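Local coordinates for AB hydrolase-1 domain-containing protein (Parabacteroides distasonis, PDB 4Q34) that is an uncharacterised alpha/beta-hydrolase-family protein, probably an esterase that cleaves carboxylic ester bonds, at residues E99-S104 / P146-T151; H27-D32 / A94-E99. One frame throughout, in Å; residues are numbered along the deposited sequence.

Interaction 1: E99-S104 / P146-T151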
# COMPACT_ATOMS: atom_id res chain seq x y z
N GLU A 99 16.05 -6.85 7.26
CA GLU A 99 16.35 -7.32 8.63
C GLU A 99 15.37 -8.38 9.13
O GLU A 99 14.18 -8.42 8.72
CB GLU A 99 16.25 -6.15 9.60
CG GLU A 99 17.19 -5.02 9.33
CD GLU A 99 16.75 -3.77 10.02
OE1 GLU A 99 15.65 -3.29 9.69
OE2 GLU A 99 17.52 -3.23 10.84
N SER A 100 15.85 -9.21 10.05
CA SER A 100 14.99 -10.10 10.79
C SER A 100 14.35 -9.24 11.87
O SER A 100 15.02 -8.39 12.44
CB SER A 100 15.81 -11.24 11.41
OG SER A 100 16.25 -12.14 10.42
N VAL A 101 13.07 -9.46 12.16
CA VAL A 101 12.37 -8.62 13.13
C VAL A 101 11.20 -9.38 13.74
O VAL A 101 10.58 -10.23 13.09
CB VAL A 101 11.88 -7.31 12.46
CG1 VAL A 101 10.91 -7.61 11.35
CG2 VAL A 101 11.26 -6.36 13.50
N THR A 102 10.90 -9.08 15.00
CA THR A 102 9.72 -9.60 15.68
C THR A 102 8.76 -8.44 15.88
O THR A 102 9.15 -7.39 16.41
CB THR A 102 10.07 -10.29 17.00
OG1 THR A 102 10.87 -11.43 16.71
CG2 THR A 102 8.82 -10.75 17.71
N ILE A 103 7.52 -8.64 15.43
CA ILE A 103 6.47 -7.67 15.52
C ILE A 103 5.45 -8.25 16.51
O ILE A 103 5.04 -9.38 16.36
CB ILE A 103 5.77 -7.50 14.17
CG1 ILE A 103 6.73 -7.07 13.06
CG2 ILE A 103 4.62 -6.50 14.28
CD1 ILE A 103 7.38 -5.77 13.29
N SER A 104 4.99 -7.44 17.46
CA SER A 104 3.92 -7.82 18.38
C SER A 104 2.94 -6.69 18.54
O SER A 104 3.37 -5.55 18.72
CB SER A 104 4.50 -8.09 19.76
OG SER A 104 5.29 -9.25 19.74
N PRO A 146 2.99 -1.55 10.91
CA PRO A 146 4.25 -1.67 11.60
C PRO A 146 5.48 -1.52 10.70
O PRO A 146 5.39 -1.62 9.48
CB PRO A 146 4.17 -3.06 12.23
CG PRO A 146 3.31 -3.83 11.24
CD PRO A 146 2.29 -2.85 10.79
N THR A 147 6.61 -1.21 11.32
CA THR A 147 7.91 -1.19 10.67
C THR A 147 8.49 -2.58 10.69
O THR A 147 8.69 -3.18 11.75
CB THR A 147 8.83 -0.19 11.38
OG1 THR A 147 8.24 1.13 11.27
CG2 THR A 147 10.24 -0.20 10.83
N ILE A 148 8.83 -3.08 9.50
CA ILE A 148 9.33 -4.44 9.36
C ILE A 148 10.85 -4.39 9.38
O ILE A 148 11.55 -4.62 8.38
CB ILE A 148 8.76 -5.14 8.09
CG1 ILE A 148 7.25 -4.87 7.92
CG2 ILE A 148 9.03 -6.63 8.15
CD1 ILE A 148 6.41 -5.13 9.16
N GLY A 149 11.37 -4.08 10.55
CA GLY A 149 12.78 -3.83 10.76
C GLY A 149 12.94 -2.75 11.80
O GLY A 149 12.06 -2.56 12.67
N THR A 150 14.08 -2.04 11.74
CA THR A 150 14.41 -0.96 12.67
C THR A 150 14.28 0.37 11.99
O THR A 150 14.36 0.47 10.76
CB THR A 150 15.88 -1.06 13.16
OG1 THR A 150 16.80 -1.02 12.05
CG2 THR A 150 16.07 -2.31 13.95
N THR A 151 14.08 1.42 12.79
CA THR A 151 14.05 2.76 12.29
C THR A 151 15.47 3.10 11.87
O THR A 151 16.40 2.94 12.67
CB THR A 151 13.60 3.71 13.40
OG1 THR A 151 12.29 3.33 13.81
CG2 THR A 151 13.61 5.11 12.92
O HOH W 1 14.23 -4.50 7.61
O HOH W 2 12.36 -7.21 7.04

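Interaction 2: H27-D32 / A94-E99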
# COMPACT_ATOMS: atom_id res chain seq x y z
N HIS A 27 22.92 -15.99 -4.13
CA HIS A 27 21.48 -15.77 -4.28
C HIS A 27 21.16 -14.37 -3.75
O HIS A 27 21.82 -13.88 -2.83
CB HIS A 27 20.70 -16.86 -3.55
CG HIS A 27 20.79 -18.20 -4.21
ND1 HIS A 27 20.71 -19.39 -3.51
CD2 HIS A 27 21.00 -18.53 -5.51
CE1 HIS A 27 20.84 -20.40 -4.36
NE2 HIS A 27 21.00 -19.91 -5.58
N THR A 28 20.13 -13.74 -4.31
CA THR A 28 19.83 -12.34 -3.97
C THR A 28 18.64 -12.16 -3.05
O THR A 28 17.71 -12.97 -3.03
CB THR A 28 19.58 -11.51 -5.24
OG1 THR A 28 18.51 -12.09 -6.03
CG2 THR A 28 20.85 -11.47 -6.05
N PHE A 29 18.67 -11.06 -2.32
CA PHE A 29 17.48 -10.60 -1.65
C PHE A 29 17.33 -9.10 -1.83
O PHE A 29 18.11 -8.32 -1.29
CB PHE A 29 17.49 -10.98 -0.17
CG PHE A 29 16.23 -10.63 0.53
CD1 PHE A 29 16.07 -9.36 1.05
CD2 PHE A 29 15.17 -11.55 0.60
CE1 PHE A 29 14.93 -9.01 1.69
CE2 PHE A 29 13.97 -11.16 1.23
CZ PHE A 29 13.88 -9.91 1.78
N HIS A 30 16.34 -8.72 -2.61
CA HIS A 30 16.02 -7.33 -2.86
C HIS A 30 15.06 -6.77 -1.83
O HIS A 30 13.87 -7.12 -1.82
CB HIS A 30 15.37 -7.18 -4.23
CG HIS A 30 16.28 -7.49 -5.37
ND1 HIS A 30 16.74 -8.76 -5.63
CD2 HIS A 30 16.80 -6.70 -6.34
CE1 HIS A 30 17.52 -8.74 -6.70
NE2 HIS A 30 17.59 -7.49 -7.14
N GLY A 31 15.55 -5.86 -1.00
CA GLY A 31 14.73 -5.22 0.05
C GLY A 31 15.09 -3.78 0.32
O GLY A 31 16.01 -3.22 -0.27
N ASP A 32 14.40 -3.18 1.28
CA ASP A 32 14.66 -1.81 1.72
C ASP A 32 14.34 -0.67 0.70
O ASP A 32 14.74 0.47 0.89
CB ASP A 32 16.08 -1.67 2.31
CG ASP A 32 16.20 -2.25 3.73
OD1 ASP A 32 15.17 -2.67 4.34
OD2 ASP A 32 17.36 -2.31 4.23
N ALA A 94 5.94 -1.54 1.26
CA ALA A 94 7.41 -1.67 1.23
C ALA A 94 7.90 -2.51 2.39
O ALA A 94 8.98 -2.28 2.89
CB ALA A 94 8.07 -0.31 1.23
N GLY A 95 7.09 -3.47 2.82
CA GLY A 95 7.43 -4.33 3.98
C GLY A 95 8.58 -5.27 3.82
O GLY A 95 9.02 -5.84 4.80
N ARG A 96 9.07 -5.45 2.60
CA ARG A 96 10.20 -6.35 2.31
C ARG A 96 11.50 -5.66 2.72
O ARG A 96 12.23 -5.14 1.87
CB ARG A 96 10.21 -6.75 0.83
CG ARG A 96 11.26 -7.81 0.48
CD ARG A 96 11.02 -8.24 -0.93
NE ARG A 96 11.93 -9.30 -1.42
CZ ARG A 96 11.75 -10.61 -1.30
NH1 ARG A 96 10.75 -11.13 -0.62
NH2 ARG A 96 12.63 -11.45 -1.87
N GLY A 97 11.76 -5.66 4.02
CA GLY A 97 13.02 -5.12 4.57
C GLY A 97 14.10 -6.17 4.54
O GLY A 97 13.83 -7.32 4.23
N THR A 98 15.32 -5.77 4.89
CA THR A 98 16.48 -6.63 4.86
C THR A 98 16.80 -7.23 6.24
O THR A 98 17.76 -8.01 6.36
CB THR A 98 17.70 -5.83 4.38
OG1 THR A 98 17.89 -4.71 5.25
CG2 THR A 98 17.48 -5.38 2.90
N GLU A 99 16.05 -6.85 7.26
CA GLU A 99 16.35 -7.32 8.63
C GLU A 99 15.37 -8.38 9.13
O GLU A 99 14.18 -8.42 8.72
CB GLU A 99 16.25 -6.15 9.60
CG GLU A 99 17.19 -5.02 9.33
CD GLU A 99 16.75 -3.77 10.02
OE1 GLU A 99 15.65 -3.29 9.69
OE2 GLU A 99 17.52 -3.23 10.84

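Interaction 1: E99-S104 / P146-T151
Glu-99 lays its carboxylate across the Gly-149 to Thr-150 corner and grips Thr-150 with both oxygens. The amide bond is fairly straight (Thr-150 N to Glu-99 OE1 2.9 Å, N-H...O 159°). It meets that oxygen on its syn side, though 34° out of the carboxylate plane. The other oxygen uses its syn lone pair for the hydroxyl, Thr-150 OG1 to Glu-99 OE2 2.6 Å. The Thr-150 hydroxyl sits between its own backbone N and carbonyl carbon (chi1 58°), which brings OG1 and N to the same carboxylate. Glu-99 OE1 also comes within 3.1 Å of Gly-149 CA; a side chain there would run into it, and the backbone angles of Gly-149 would themselves press a CB against the preceding carbonyl O. Glu-99 OE1 also forms a salt bridge with Arg-90, which is hydrogen-bonded to Thr-150 O as well. With an alanine here instead of Glu-99, the Thr-150 amide and hydroxyl are likely to lose their acceptors, and Arg-90 one of its counter-charges.

In the loop between helices 134-142 and 153-167, a surface part of this alpha/beta-hydrolase chain, the backbone folds back tightly in an inverse gamma turn around Ile-148. Two waters link the Ile-148 carbonyl O to Glu-99, one reaching Glu-99 N and OE1, the other Glu-99 O.

On strand 101-103 the contact is made mainly by apolar side chains. Val-101 stands over the Ile-148 to Gly-149 peptide, its CG1 3.6 Å from Gly-149 N and 3.8 Å from Ile-148 CG2. Ile-103 points CD1 at Thr-147 O, 3.3 Å away, and its CG2 branch meets Pro-146 CB at 4.0 Å. Strand 101-103 pairs antiparallel with a strand of the second subunit, and Ile-148 packs on Ile-148 of that subunit.

Interaction 2: H27-D32 / A94-E99
Arg-96 and Phe-29 reach toward each other from opposite directions and meet face on: the guanidinium lies over the phenyl ring with centres 4.1 Å apart and planes 23° from parallel, a cation-pi stack. Phe-29 CE2 sits over the middle of the guanidinium, 3.4 Å from Arg-96 CZ. The arginine has CG anti to the backbone N (chi1 -173°) and stays extended as far as NE, where a quarter turn about the CD-NE bond sets the guanidinium facing the ring. Arg-96 NE turns its N-H to the carbonyl of His-30, NE to O 2.9 Å, with a bent N-H...O angle of 132°; that oxygen lies near the guanidinium plane, so one group stacks by its face and bonds by its edge. The ring edge of Phe-29 meets Gly-97 O, CE1 to O 3.2 Å.

The Asp-32 and Thr-98 side chains run roughly perpendicular. Both carboxylate oxygens are approached from above their plane: Thr-98 OG1 bonds to Asp-32 OD2 at 2.7 Å, and Thr-98 N to Asp-32 OD1 at 3.2 Å. OD2 also makes a salt bridge with Arg-90, which would probably favour the charged carboxylate. Between the two pairs the backbones join, Asp-32 N to Arg-96 O at 3.0 Å, at an inverse gamma turn around Arg-96. Gly-31 CA comes within 3.1 Å of Arg-96 O, and a side chain on Gly-31 would collide with it.

Glu-109 of the second subunit forms a salt bridge with Arg-96 NH2 and accepts a hydrogen bond from His-30, tying the stack into the dimer interface. Within the chain, Phe-29 to Gly-31 lie near the start of strand 28-41, paired antiparallel with strand 19-22 in the main sheet; the loop 94-99, between strands 83-87 and 101-103, lies against it, with Thr-98 packed on Thr-19 and Leu-21.

The two contacts lie about 12 Å apart between centres. Both segments of interaction 2 come earlier in the chain than those of interaction 1, save for the shared Glu-99, which ends the 94-99 loop and begins the run into strand 101-103. They also touch directly, Ile-148 CB lying 3.4 Å from Gly-95 O. One arginine, Arg-90, serves a carboxylate of each contact. Thus the connection after strand 83-87 is fastened first to strand 28-41 of the main sheet, then to the loop before helix 153-167. Both contacts reach the second subunit, so this connection forms part of the dimer interface.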